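Local coordinates for protein sesquisabinene B synthase 2 (Santalum album, PDB 6A2A) that probably cyclises farnesyl diphosphate to the sesquiterpene sesquisabinene B, using divalent metal ions such as magnesium or manganese, as a plant terpene synthase, at residues L328-F331 with T332-T335; A61-L64 with K65-K69; Q479-M482 with N483-A487; Q257-I260 with G261-S264; F146-D150 with G151-Q155. One frame throughout, in Å; residues are numbered along the deposited sequence.

Contact 1 of 5, residues L328-F331 with T332-T335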
loop_
_atom_site.group_PDB
_atom_site.type_symbol
_atom_site.label_atom_id
_atom_site.label_comp_id
_atom_site.label_asym_id
_atom_site.label_seq_id
_atom_site.Cartn_x
_atom_site.Cartn_y
_atom_site.Cartn_z
ATOM N N LEU A 328 4.992 0.241 -28.707
ATOM C CA LEU A 328 5.059 -1.044 -28.066
ATOM C C LEU A 328 6.493 -1.595 -28.174
ATOM O O LEU A 328 6.948 -2.296 -27.294
ATOM C CB LEU A 328 4.002 -1.948 -28.691
ATOM C CG LEU A 328 2.560 -1.460 -28.520
ATOM C CD1 LEU A 328 1.583 -2.314 -29.298
ATOM C CD2 LEU A 328 2.152 -1.396 -27.057
ATOM N N GLU A 329 7.200 -1.342 -29.292
ATOM C CA GLU A 329 8.644 -1.711 -29.386
ATOM C C GLU A 329 9.429 -1.099 -28.245
ATOM O O GLU A 329 10.287 -1.759 -27.692
ATOM C CB GLU A 329 9.344 -1.180 -30.665
ATOM C CG GLU A 329 8.625 -1.549 -31.931
ATOM C CD GLU A 329 9.359 -1.262 -33.236
ATOM O OE1 GLU A 329 10.326 -0.447 -33.228
ATOM O OE2 GLU A 329 8.947 -1.861 -34.259
ATOM N N LEU A 330 9.170 0.145 -27.908
ATOM C CA LEU A 330 9.908 0.759 -26.798
ATOM C C LEU A 330 9.436 0.165 -25.447
ATOM O O LEU A 330 10.234 -0.009 -24.578
ATOM C CB LEU A 330 9.692 2.273 -26.806
ATOM C CG LEU A 330 10.380 3.056 -25.689
ATOM C CD1 LEU A 330 11.869 2.761 -25.629
ATOM C CD2 LEU A 330 10.115 4.547 -25.802
ATOM N N PHE A 331 8.126 -0.032 -25.282
ATOM C CA PHE A 331 7.611 -0.695 -24.045
ATOM C C PHE A 331 8.350 -2.012 -23.823
ATOM O O PHE A 331 8.867 -2.328 -22.709
ATOM C CB PHE A 331 6.094 -0.855 -24.171
ATOM C CG PHE A 331 5.348 -1.155 -22.900
ATOM C CD1 PHE A 331 5.622 -2.293 -22.144
ATOM C CD2 PHE A 331 4.323 -0.322 -22.494
ATOM C CE1 PHE A 331 4.846 -2.591 -21.032
ATOM C CE2 PHE A 331 3.576 -0.610 -21.355
ATOM C CZ PHE A 331 3.863 -1.718 -20.614
ATOM N N THR A 332 8.442 -2.820 -24.892
ATOM C CA THR A 332 9.040 -4.131 -24.832
ATOM C C THR A 332 10.532 -4.006 -24.523
ATOM O O THR A 332 11.081 -4.709 -23.684
ATOM C CB THR A 332 8.799 -4.934 -26.109
ATOM O OG1 THR A 332 7.390 -5.080 -26.309
ATOM C CG2 THR A 332 9.438 -6.307 -26.087
ATOM N N ASP A 333 11.202 -3.079 -25.168
ATOM C CA ASP A 333 12.674 -2.895 -24.945
ATOM C C ASP A 333 13.018 -2.440 -23.522
ATOM O O ASP A 333 14.002 -2.924 -22.882
ATOM C CB ASP A 333 13.180 -1.867 -25.975
ATOM C CG ASP A 333 14.649 -1.505 -25.777
ATOM O OD1 ASP A 333 15.490 -2.393 -25.796
ATOM O OD2 ASP A 333 14.928 -0.296 -25.595
ATOM N N ILE A 334 12.235 -1.526 -22.983
ATOM C CA ILE A 334 12.442 -1.067 -21.595
ATOM C C ILE A 334 12.284 -2.267 -20.664
ATOM O O ILE A 334 13.083 -2.462 -19.744
ATOM C CB ILE A 334 11.452 0.057 -21.266
ATOM C CG1 ILE A 334 11.924 1.367 -21.918
ATOM C CG2 ILE A 334 11.225 0.206 -19.770
ATOM C CD1 ILE A 334 10.904 2.459 -21.891
ATOM N N THR A 335 11.275 -3.081 -20.960
ATOM C CA THR A 335 10.974 -4.213 -20.063
ATOM C C THR A 335 12.128 -5.219 -20.148
ATOM O O THR A 335 12.661 -5.667 -19.135
ATOM C CB THR A 335 9.631 -4.842 -20.434
ATOM O OG1 THR A 335 8.639 -3.832 -20.315
ATOM C CG2 THR A 335 9.295 -6.045 -19.580
#

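Contact 2 of 5, residues A61-L64 with K65-K69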
loop_
_atom_site.group_PDB
_atom_site.type_symbol
_atom_site.label_atom_id
_atom_site.label_comp_id
_atom_site.label_asym_id
_atom_site.label_seq_id
_atom_site.Cartn_x
_atom_site.Cartn_y
_atom_site.Cartn_z
ATOM N N ALA A 61 -17.803 -20.816 15.580
ATOM C CA ALA A 61 -17.079 -21.477 14.475
ATOM C C ALA A 61 -16.030 -22.465 15.004
ATOM O O ALA A 61 -15.893 -23.573 14.487
ATOM C CB ALA A 61 -16.447 -20.424 13.583
ATOM N N ASP A 62 -15.266 -22.074 16.016
ATOM C CA ASP A 62 -14.263 -23.010 16.582
ATOM C C ASP A 62 -14.959 -24.248 17.182
ATOM O O ASP A 62 -14.461 -25.369 17.052
ATOM C CB ASP A 62 -13.401 -22.332 17.640
ATOM C CG ASP A 62 -12.764 -21.035 17.131
ATOM O OD1 ASP A 62 -11.828 -21.113 16.314
ATOM O OD2 ASP A 62 -13.215 -19.937 17.538
ATOM N N LYS A 63 -16.121 -24.019 17.789
ATOM C CA LYS A 63 -16.872 -25.086 18.450
ATOM C C LYS A 63 -17.419 -26.023 17.379
ATOM O O LYS A 63 -17.244 -27.219 17.467
ATOM C CB LYS A 63 -18.010 -24.546 19.319
ATOM C CG LYS A 63 -18.852 -25.617 20.016
ATOM C CD LYS A 63 -19.883 -25.064 20.988
ATOM C CE LYS A 63 -21.287 -25.569 20.730
ATOM N NZ LYS A 63 -22.208 -24.438 20.461
ATOM N N LEU A 64 -18.037 -25.455 16.357
ATOM C CA LEU A 64 -18.569 -26.280 15.285
ATOM C C LEU A 64 -17.450 -26.980 14.508
ATOM O O LEU A 64 -17.680 -28.092 14.033
ATOM C CB LEU A 64 -19.447 -25.425 14.374
ATOM C CG LEU A 64 -20.766 -24.952 14.970
ATOM C CD1 LEU A 64 -21.650 -24.396 13.871
ATOM C CD2 LEU A 64 -21.498 -26.058 15.724
ATOM N N LYS A 65 -16.258 -26.391 14.391
ATOM C CA LYS A 65 -15.159 -27.066 13.686
ATOM C C LYS A 65 -14.839 -28.393 14.378
ATOM O O LYS A 65 -14.666 -29.439 13.745
ATOM C CB LYS A 65 -13.889 -26.201 13.624
ATOM C CG LYS A 65 -12.745 -26.884 12.893
ATOM C CD LYS A 65 -11.506 -26.037 12.663
ATOM C CE LYS A 65 -10.371 -26.913 12.184
ATOM N NZ LYS A 65 -9.223 -26.146 11.641
ATOM N N GLU A 66 -14.760 -28.352 15.694
ATOM C CA GLU A 66 -14.410 -29.552 16.429
ATOM C C GLU A 66 -15.532 -30.590 16.288
ATOM O O GLU A 66 -15.238 -31.758 16.185
ATOM C CB GLU A 66 -14.122 -29.221 17.897
ATOM C CG GLU A 66 -12.733 -28.650 18.133
ATOM C CD GLU A 66 -11.603 -29.642 17.908
ATOM O OE1 GLU A 66 -11.657 -30.745 18.497
ATOM O OE2 GLU A 66 -10.679 -29.316 17.128
ATOM N N GLU A 67 -16.788 -30.170 16.263
ATOM C CA GLU A 67 -17.908 -31.102 16.053
ATOM C C GLU A 67 -17.789 -31.740 14.672
ATOM O O GLU A 67 -18.019 -32.906 14.544
ATOM C CB GLU A 67 -19.276 -30.440 16.247
ATOM C CG GLU A 67 -19.604 -30.160 17.703
ATOM C CD GLU A 67 -20.878 -29.370 17.924
ATOM O OE1 GLU A 67 -20.901 -28.530 18.844
ATOM O OE2 GLU A 67 -21.838 -29.592 17.184
ATOM N N VAL A 68 -17.358 -30.985 13.648
ATOM C CA VAL A 68 -17.264 -31.549 12.327
ATOM C C VAL A 68 -16.052 -32.486 12.248
ATOM O O VAL A 68 -16.098 -33.470 11.598
ATOM C CB VAL A 68 -17.227 -30.425 11.260
ATOM C CG1 VAL A 68 -16.808 -30.976 9.909
ATOM C CG2 VAL A 68 -18.562 -29.704 11.157
ATOM N N LYS A 69 -14.958 -32.178 12.911
ATOM C CA LYS A 69 -13.843 -33.099 12.951
ATOM C C LYS A 69 -14.302 -34.452 13.495
ATOM O O LYS A 69 -13.903 -35.508 13.028
ATOM C CB LYS A 69 -12.774 -32.688 13.968
ATOM C CG LYS A 69 -11.805 -31.601 13.565
ATOM C CD LYS A 69 -10.637 -31.541 14.520
ATOM C CE LYS A 69 -9.841 -30.267 14.394
ATOM N NZ LYS A 69 -8.619 -30.343 15.225
#

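Contact 3 of 5, residues Q479-M482 with N483-A487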
loop_
_atom_site.group_PDB
_atom_site.type_symbol
_atom_site.label_atom_id
_atom_site.label_comp_id
_atom_site.label_asym_id
_atom_site.label_seq_id
_atom_site.Cartn_x
_atom_site.Cartn_y
_atom_site.Cartn_z
ATOM N N GLN A 479 -9.787 -21.185 -35.063
ATOM C CA GLN A 479 -9.488 -20.689 -36.384
ATOM C C GLN A 479 -8.175 -21.206 -36.901
ATOM O O GLN A 479 -8.080 -21.572 -38.032
ATOM C CB GLN A 479 -9.557 -19.167 -36.473
ATOM C CG GLN A 479 -9.513 -18.617 -37.887
ATOM C CD GLN A 479 -10.674 -19.043 -38.756
ATOM O OE1 GLN A 479 -11.809 -18.899 -38.392
ATOM N NE2 GLN A 479 -10.371 -19.584 -39.896
ATOM N N CYS A 480 -7.173 -21.265 -36.049
ATOM C CA CYS A 480 -5.895 -21.796 -36.453
ATOM C C CYS A 480 -6.019 -23.231 -36.940
ATOM O O CYS A 480 -5.423 -23.591 -37.894
ATOM C CB CYS A 480 -4.894 -21.777 -35.307
ATOM S SG CYS A 480 -4.201 -20.201 -34.978
ATOM N N TYR A 481 -6.753 -24.042 -36.216
ATOM C CA TYR A 481 -6.953 -25.416 -36.590
ATOM C C TYR A 481 -7.804 -25.501 -37.850
ATOM O O TYR A 481 -7.534 -26.286 -38.694
ATOM C CB TYR A 481 -7.565 -26.228 -35.482
ATOM C CG TYR A 481 -7.658 -27.679 -35.824
ATOM C CD1 TYR A 481 -6.568 -28.485 -35.762
ATOM C CD2 TYR A 481 -8.840 -28.225 -36.233
ATOM C CE1 TYR A 481 -6.649 -29.806 -36.084
ATOM C CE2 TYR A 481 -8.936 -29.546 -36.563
ATOM C CZ TYR A 481 -7.842 -30.329 -36.484
ATOM O OH TYR A 481 -7.944 -31.625 -36.801
ATOM N N MET A 482 -8.803 -24.642 -37.966
ATOM C CA MET A 482 -9.616 -24.570 -39.155
ATOM C C MET A 482 -8.744 -24.270 -40.355
ATOM O O MET A 482 -8.874 -24.901 -41.371
ATOM C CB MET A 482 -10.627 -23.470 -39.044
ATOM C CG MET A 482 -11.791 -23.837 -38.228
ATOM S SD MET A 482 -12.864 -22.458 -38.058
ATOM C CE MET A 482 -13.628 -22.446 -39.674
ATOM N N ASN A 483 -7.830 -23.323 -40.226
ATOM C CA ASN A 483 -6.971 -22.962 -41.307
ATOM C C ASN A 483 -6.040 -24.057 -41.727
ATOM O O ASN A 483 -5.675 -24.139 -42.858
ATOM C CB ASN A 483 -6.131 -21.749 -40.956
ATOM C CG ASN A 483 -6.939 -20.492 -40.834
ATOM O OD1 ASN A 483 -8.108 -20.467 -41.107
ATOM N ND2 ASN A 483 -6.312 -19.454 -40.383
ATOM N N GLU A 484 -5.594 -24.849 -40.785
ATOM C CA GLU A 484 -4.685 -25.891 -41.084
ATOM C C GLU A 484 -5.279 -26.978 -41.919
ATOM O O GLU A 484 -4.882 -27.216 -43.042
ATOM C CB GLU A 484 -4.325 -26.612 -39.794
ATOM C CG GLU A 484 -3.112 -26.124 -39.062
ATOM C CD GLU A 484 -2.547 -27.157 -38.144
ATOM O OE1 GLU A 484 -2.385 -26.917 -36.956
ATOM O OE2 GLU A 484 -2.263 -28.239 -38.640
ATOM N N ALA A 485 -6.127 -27.700 -41.220
ATOM C CA ALA A 485 -6.750 -28.890 -41.698
ATOM C C ALA A 485 -7.834 -28.658 -42.701
ATOM O O ALA A 485 -8.274 -29.580 -43.307
ATOM C CB ALA A 485 -7.282 -29.668 -40.499
ATOM N N GLY A 486 -8.286 -27.427 -42.851
ATOM C CA GLY A 486 -9.402 -27.129 -43.703
ATOM C C GLY A 486 -10.669 -27.659 -43.050
ATOM O O GLY A 486 -11.604 -28.060 -43.701
ATOM N N ALA A 487 -10.728 -27.637 -41.740
ATOM C CA ALA A 487 -11.856 -28.160 -41.040
ATOM C C ALA A 487 -12.908 -27.131 -40.818
ATOM O O ALA A 487 -12.661 -25.986 -40.920
ATOM C CB ALA A 487 -11.394 -28.722 -39.729
#

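Contact 4 of 5, residues Q257-I260 with G261-S264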
loop_
_atom_site.group_PDB
_atom_site.type_symbol
_atom_site.label_atom_id
_atom_site.label_comp_id
_atom_site.label_asym_id
_atom_site.label_seq_id
_atom_site.Cartn_x
_atom_site.Cartn_y
_atom_site.Cartn_z
ATOM N N GLN A 257 -12.753 -9.588 1.800
ATOM C CA GLN A 257 -13.237 -8.216 1.720
ATOM C C GLN A 257 -12.123 -7.249 2.128
ATOM O O GLN A 257 -12.032 -6.147 1.544
ATOM C CB GLN A 257 -14.491 -8.053 2.586
ATOM C CG GLN A 257 -15.703 -8.731 1.971
ATOM C CD GLN A 257 -16.911 -8.675 2.868
ATOM O OE1 GLN A 257 -16.782 -8.374 4.051
ATOM N NE2 GLN A 257 -18.075 -8.934 2.302
ATOM N N LYS A 258 -11.287 -7.606 3.107
ATOM C CA LYS A 258 -10.178 -6.741 3.520
ATOM C C LYS A 258 -9.128 -6.641 2.400
ATOM O O LYS A 258 -8.520 -5.590 2.174
ATOM C CB LYS A 258 -9.527 -7.234 4.820
ATOM C CG LYS A 258 -10.362 -6.892 6.063
ATOM C CD LYS A 258 -9.947 -7.634 7.325
ATOM C CE LYS A 258 -11.076 -7.797 8.335
ATOM N NZ LYS A 258 -11.501 -6.498 8.901
ATOM N N GLU A 259 -8.890 -7.761 1.775
ATOM C CA GLU A 259 -7.931 -7.844 0.648
ATOM C C GLU A 259 -8.398 -6.926 -0.488
ATOM O O GLU A 259 -7.563 -6.202 -1.041
ATOM C CB GLU A 259 -7.769 -9.290 0.162
ATOM C CG GLU A 259 -7.062 -10.207 1.134
ATOM C CD GLU A 259 -7.204 -11.665 0.811
ATOM O OE1 GLU A 259 -7.786 -11.981 -0.284
ATOM O OE2 GLU A 259 -6.765 -12.471 1.637
ATOM N N ILE A 260 -9.674 -6.967 -0.876
ATOM C CA ILE A 260 -10.127 -6.153 -2.027
ATOM C C ILE A 260 -10.048 -4.680 -1.639
ATOM O O ILE A 260 -9.809 -3.822 -2.488
ATOM C CB ILE A 260 -11.514 -6.576 -2.550
ATOM C CG1 ILE A 260 -11.850 -5.905 -3.878
ATOM C CG2 ILE A 260 -12.603 -6.330 -1.532
ATOM C CD1 ILE A 260 -10.781 -6.082 -4.948
ATOM N N GLY A 261 -10.246 -4.379 -0.336
ATOM C CA GLY A 261 -10.030 -3.042 0.123
ATOM C C GLY A 261 -8.614 -2.561 -0.124
ATOM O O GLY A 261 -8.429 -1.458 -0.675
ATOM N N ARG A 262 -7.627 -3.370 0.300
ATOM C CA ARG A 262 -6.237 -3.044 0.106
ATOM C C ARG A 262 -5.913 -2.912 -1.388
ATOM O O ARG A 262 -5.229 -1.967 -1.807
ATOM C CB ARG A 262 -5.328 -4.092 0.718
ATOM C CG ARG A 262 -5.233 -3.977 2.234
ATOM C CD ARG A 262 -4.128 -4.836 2.808
ATOM N NE ARG A 262 -4.525 -6.219 2.846
ATOM C CZ ARG A 262 -5.276 -6.794 3.779
ATOM N NH1 ARG A 262 -5.723 -6.107 4.827
ATOM N NH2 ARG A 262 -5.629 -8.054 3.624
ATOM N N LEU A 263 -6.403 -3.875 -2.167
ATOM C CA LEU A 263 -6.065 -3.905 -3.621
ATOM C C LEU A 263 -6.688 -2.720 -4.348
ATOM O O LEU A 263 -6.043 -2.145 -5.238
ATOM C CB LEU A 263 -6.548 -5.231 -4.189
ATOM C CG LEU A 263 -5.644 -6.404 -3.861
ATOM C CD1 LEU A 263 -6.324 -7.697 -4.201
ATOM C CD2 LEU A 263 -4.323 -6.303 -4.605
ATOM N N SER A 264 -7.877 -2.332 -3.946
ATOM C CA SER A 264 -8.601 -1.188 -4.524
ATOM C C SER A 264 -7.828 0.083 -4.232
ATOM O O SER A 264 -7.611 0.943 -5.119
ATOM C CB SER A 264 -9.996 -1.081 -3.964
ATOM O OG SER A 264 -10.794 -2.111 -4.487
#

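Contact 5 of 5, residues F146-D150 with G151-Q155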
loop_
_atom_site.group_PDB
_atom_site.type_symbol
_atom_site.label_atom_id
_atom_site.label_comp_id
_atom_site.label_asym_id
_atom_site.label_seq_id
_atom_site.Cartn_x
_atom_site.Cartn_y
_atom_site.Cartn_z
ATOM N N PHE A 146 -19.938 -52.963 -15.553
ATOM C CA PHE A 146 -21.091 -52.178 -15.907
ATOM C C PHE A 146 -21.250 -52.121 -17.412
ATOM O O PHE A 146 -22.072 -51.428 -17.910
ATOM C CB PHE A 146 -21.030 -50.793 -15.263
ATOM C CG PHE A 146 -21.017 -50.823 -13.776
ATOM C CD1 PHE A 146 -22.169 -50.989 -13.071
ATOM C CD2 PHE A 146 -19.853 -50.724 -13.080
ATOM C CE1 PHE A 146 -22.154 -51.014 -11.714
ATOM C CE2 PHE A 146 -19.836 -50.769 -11.725
ATOM C CZ PHE A 146 -20.990 -50.912 -11.036
ATOM N N LYS A 147 -20.421 -52.848 -18.144
ATOM C CA LYS A 147 -20.566 -52.895 -19.555
ATOM C C LYS A 147 -20.852 -54.310 -20.017
ATOM O O LYS A 147 -20.630 -55.229 -19.316
ATOM C CB LYS A 147 -19.314 -52.434 -20.285
ATOM C CG LYS A 147 -18.554 -51.287 -19.673
ATOM C CD LYS A 147 -17.098 -51.254 -20.096
ATOM C CE LYS A 147 -16.967 -51.072 -21.576
ATOM N NZ LYS A 147 -15.653 -51.469 -22.087
ATOM N N ASP A 148 -21.355 -54.396 -21.216
ATOM C CA ASP A 148 -21.551 -55.624 -21.944
ATOM C C ASP A 148 -20.756 -55.515 -23.248
ATOM O O ASP A 148 -20.002 -54.598 -23.447
ATOM C CB ASP A 148 -23.018 -55.903 -22.220
ATOM C CG ASP A 148 -23.685 -54.849 -23.042
ATOM O OD1 ASP A 148 -23.166 -54.362 -24.036
ATOM O OD2 ASP A 148 -24.812 -54.560 -22.702
ATOM N N THR A 149 -20.925 -56.469 -24.133
ATOM C CA THR A 149 -20.199 -56.460 -25.368
ATOM C C THR A 149 -20.299 -55.188 -26.207
ATOM O O THR A 149 -19.357 -54.827 -26.864
ATOM C CB THR A 149 -20.500 -57.732 -26.173
ATOM O OG1 THR A 149 -20.258 -58.855 -25.340
ATOM C CG2 THR A 149 -19.649 -57.812 -27.355
ATOM N N ASP A 150 -21.427 -54.504 -26.191
ATOM C CA ASP A 150 -21.550 -53.277 -26.926
ATOM C C ASP A 150 -21.209 -51.964 -26.182
ATOM O O ASP A 150 -21.267 -50.926 -26.765
ATOM C CB ASP A 150 -22.940 -53.180 -27.496
ATOM C CG ASP A 150 -23.208 -54.238 -28.523
ATOM O OD1 ASP A 150 -22.261 -54.863 -28.994
ATOM O OD2 ASP A 150 -24.370 -54.416 -28.867
ATOM N N GLY A 151 -20.847 -52.044 -24.916
ATOM C CA GLY A 151 -20.524 -50.846 -24.135
ATOM C C GLY A 151 -21.295 -50.804 -22.829
ATOM O O GLY A 151 -21.696 -51.835 -22.274
ATOM N N PHE A 152 -21.476 -49.601 -22.288
ATOM C CA PHE A 152 -22.095 -49.508 -21.000
ATOM C C PHE A 152 -23.551 -49.991 -21.157
ATOM O O PHE A 152 -24.119 -49.823 -22.184
ATOM C CB PHE A 152 -22.022 -48.068 -20.473
ATOM C CG PHE A 152 -20.742 -47.799 -19.738
ATOM C CD1 PHE A 152 -20.618 -48.116 -18.401
ATOM C CD2 PHE A 152 -19.639 -47.298 -20.408
ATOM C CE1 PHE A 152 -19.423 -47.953 -17.735
ATOM C CE2 PHE A 152 -18.444 -47.147 -19.737
ATOM C CZ PHE A 152 -18.334 -47.460 -18.422
ATOM N N LYS A 153 -24.064 -50.582 -20.134
ATOM C CA LYS A 153 -25.408 -51.235 -20.193
ATOM C C LYS A 153 -26.520 -50.181 -20.148
ATOM O O LYS A 153 -26.556 -49.377 -19.196
ATOM C CB LYS A 153 -25.532 -52.168 -19.006
ATOM C CG LYS A 153 -24.690 -53.423 -19.102
ATOM C CD LYS A 153 -24.725 -54.171 -17.803
ATOM C CE LYS A 153 -23.910 -55.440 -17.865
ATOM N NZ LYS A 153 -23.824 -56.067 -16.533
ATOM N N ASN A 154 -27.389 -50.225 -21.140
ATOM C CA ASN A 154 -28.383 -49.184 -21.342
ATOM C C ASN A 154 -29.297 -49.076 -20.117
ATOM O O ASN A 154 -29.825 -47.987 -19.797
ATOM C CB ASN A 154 -29.194 -49.375 -22.613
ATOM C CG ASN A 154 -29.608 -48.038 -23.190
ATOM O OD1 ASN A 154 -28.763 -47.163 -23.379
ATOM N ND2 ASN A 154 -30.904 -47.839 -23.393
ATOM N N GLN A 155 -29.408 -50.147 -19.354
ATOM C CA GLN A 155 -30.304 -50.141 -18.226
ATOM C C GLN A 155 -29.821 -49.224 -17.105
ATOM O O GLN A 155 -30.608 -48.858 -16.195
ATOM C CB GLN A 155 -30.437 -51.554 -17.682
ATOM C CG GLN A 155 -31.653 -51.757 -16.813
ATOM C CD GLN A 155 -31.984 -53.228 -16.727
ATOM O OE1 GLN A 155 -33.139 -53.627 -16.876
ATOM N NE2 GLN A 155 -30.967 -54.054 -16.509
HETATM O O HOH W 1 -24.292 -51.815 -24.390
#

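Contact 1 of 5, residues L328-F331 with T332-T335
F331 and T335 meet one turn apart on helix 325-337, in the metal-binding domain of this terpene synthase, a short way along the chain from the magnesium ligands D316 and D320. The contact is an i to i+4 helical one, with N-H to C=O bonds running from T332, D333, I334 and T335 back to L328, E329, L330 and F331. Take T335 from its base. T335 CB sits 3.5 Å from F331 O; T335 OG1, placed anti to the carbonyl carbon (chi1 -59°), folds back along the helix and donates to F331 O over 2.8 Å. F331 O already accepts T335 N at 3.1 Å, and the two donors come to it from opposite faces of the carbonyl plane. T335 OG1 also lies 3.8 Å from F331 CD1, approaching the ring obliquely. An alanine at T335 would remove the second donor, is likely to leave F331 O with the backbone N-H as its sole partner here, and would take the hydroxyl from beside the ring.

F331 itself reaches away from this turn to pack edge-to-face on Y319 and against I350 and L354 of helix 348-372, while T335 rests on W384 and L388 of helix 377-400. T332 OG1 hydrogen-bonds to Y319 OH, tying the same helical face to helix 299-321. Elsewhere on the turn, L330 and I334 make an apolar contact: they run at a slant to each other, and I334 CD1 touches two atoms of L330, CG and CD1, each at 3.9 Å.

Contact 2 of 5, residues A61-L64 with K65-K69
From A61 to K69 the backbone is regular alpha helix, K65 N bonding to A61 O at 2.8 Å and V68 N to L64 O at 2.9 Å, with the looser E66 N to D62 O bond at 3.3 Å between them in the sequence. One turn apart on the outer surface, K63 and E67 lie side by side and point the same way. Their contact is made by the lysine's methylenes: E67 OE1 rests 3.5 Å from K63 CE. K63 leaves the backbone with CG anti to its N (chi1 179°), then bends at its last two torsions, which holds K63 NZ 4.6 Å from E67 OE1, where opposite charges would probably still attract, though beyond a salt bridge.

The carboxylate's other oxygen turns to the apolar neighbour, E67 OE2 lying 3.8 Å from L64 CD2, so the group straddles K63 and L64. Replacing E67 by an alanine would probably leave K63 without its nearby opposite charge and a gap beside L64 CD2.

This turn belongs to helix 55-73 of the N-terminal domain, one of the helices of the alpha-helical domain that plant terpene synthases carry ahead of the metal-binding one. Its inner side packs on helix 239-270, where A61 meets L247 and I251. K65, its chain extended, touches Y244 and F97 and bonds through NZ to Q96 OE1. Within the later half, K69 NZ closes a salt bridge on E66 OE2 at 3.0 Å, the hydrogen bond in it being weak; E66 is bent at chi2, which brings its carboxylate toward K69.

Contact 3 of 5, residues Q479-M482 with N483-A487
Q479 NE2 donates to N483 OD1 across one helical turn, the closest side-chain pair here at 2.7 Å. The acceptor lies almost in the plane of the Q479 amide, yet the donor is tilted 32° from the N483 carbonyl plane, and the two amide planes are turned 51° to each other. Q479 gets there by bending at chi2 (63°), which carries its amide forward along the helix to N483. N483 N meanwhile bonds to Q479 O, doubling the link, and N483 ND2 is held by N474 OD1, consistent with OD1 being the end turned to Q479.

On another side of the helix, A485 CB sits over one face of the Y481 ring, 4.1 Å above its plane and toward the rim. A487 CB approaches the same ring obliquely, 4.1 Å from Y481 CE2. The ring also stacks with H495 and touches A492, both on helix 489-510, while E484 OE1 takes the backbone N-H of L406.

Past A485 the helix stops: G486 has positive phi, and M482 O receives weak bonds from G486 N and A487 N. This is the glycine-terminated C-end of helix 477-485, near the surface of the metal-binding domain.

Contact 4 of 5, residues Q257-I260 with G261-S264
R262 leaves the helix with CG anti to its carbonyl carbon (chi1 -77°) and then bends at chi3 (-77°), a fold that swings the guanidinium back over the preceding turn. One of its faces lies over K258 O, which stands 3.8 Å above the plane at its centre, and the same oxygen accepts R262 N at 3.0 Å. R262 NH2 comes within 3.6 Å of E259 CG, and R262 NH1 is 4.0 Å from K258 CB, so the flat group rests on backbone and methylenes. The charged ends of E259 and R262 do not pair: E259 OE2 and R262 NH2 are 5.0 Å apart, and their planes stand 61° from each other.

Each has its own mate on helix 299-321, E259 OE2 with R302 and R262 NH2 with E303, and E259 OE1 also bonds Y286 OH.

S264 turns its hydroxyl back in the same way, S264 OG donating to I260 O at 2.8 Å. S264 N reaches I260 O from the other face of its plane, also at 2.8 Å, giving a buried carbonyl two donors. G261 N bonds to Q257 O, in the same i to i+4 pattern as R262 N.

All of this is on the long helix 239-270, mostly buried. I260 and L263 pack on helix 281-292, L263 also meets A306 and K307 of helix 299-321, and S264 lies against Y41, L44 and Q45 of helix 41-50.

Contact 5 of 5, residues F146-D150 with G151-Q155
D148 N donates to G151 O at 2.8 Å, and G151 N returns a bond to D148 O at 3.1 Å, closing the hydrogen-bonded pair of a beta hairpin with a two-residue loop, T149-D150, in a type I turn from D148 to G151. The first bond is nearly straight, 164° at the hydrogen; the second reaches its acceptor from well above the carbonyl plane. D148 also folds its own carboxylate into the turn. With CG between the backbone N and the carbonyl carbon (chi1 61°), D148 OD1 accepts D150 N at 2.8 Å, an Asx turn, and a water donates to D148 OD1 and to F152 O, bridging the two strands. G151 has backbone angles at which any beta carbon would clash with D150 O.

One pair away from the turn, K147 and F152 form the non-hydrogen-bonded pair; their side chains start out diverging, yet K147 CG comes over the middle of the F152 ring, 3.8 Å from its centroid and 5° off the normal, a CH-pi contact. F146 CB touches the same ring at CE1, while F146 O takes K153 N. The extended K153 chain passes F146 O, with K153 CG 3.5 Å away, and K153 NZ bonds to R145 O.

The hairpin lies against helix 178-192, where K147 pairs with E182 and F152 meets I179, A183 and F186; F146 packs on L121 and T124 of helix 121-133.

Overall arrangement
In chain order the contacts run 2, 5, 4, 1, 3, each a local contact, and none touches another. Contacts 2 and 5 share the N-terminal domain, on helix 55-73 and the hairpin 147-152, their centres about 45 Å apart. Contacts 1 and 3 belong to the metal-binding domain, on helices 325-337 and 477-485, with centres about 33 Å apart. Contact 4 is about 28 Å from contact 2 and 31 Å from contact 1, centre to centre; its helix 239-270 packs on helix 55-73 of contact 2. The five are thus spread over separate parts of a helical enzyme, and only contacts 1 and 3 lie near magnesium ligands, D320 and E394 respectively.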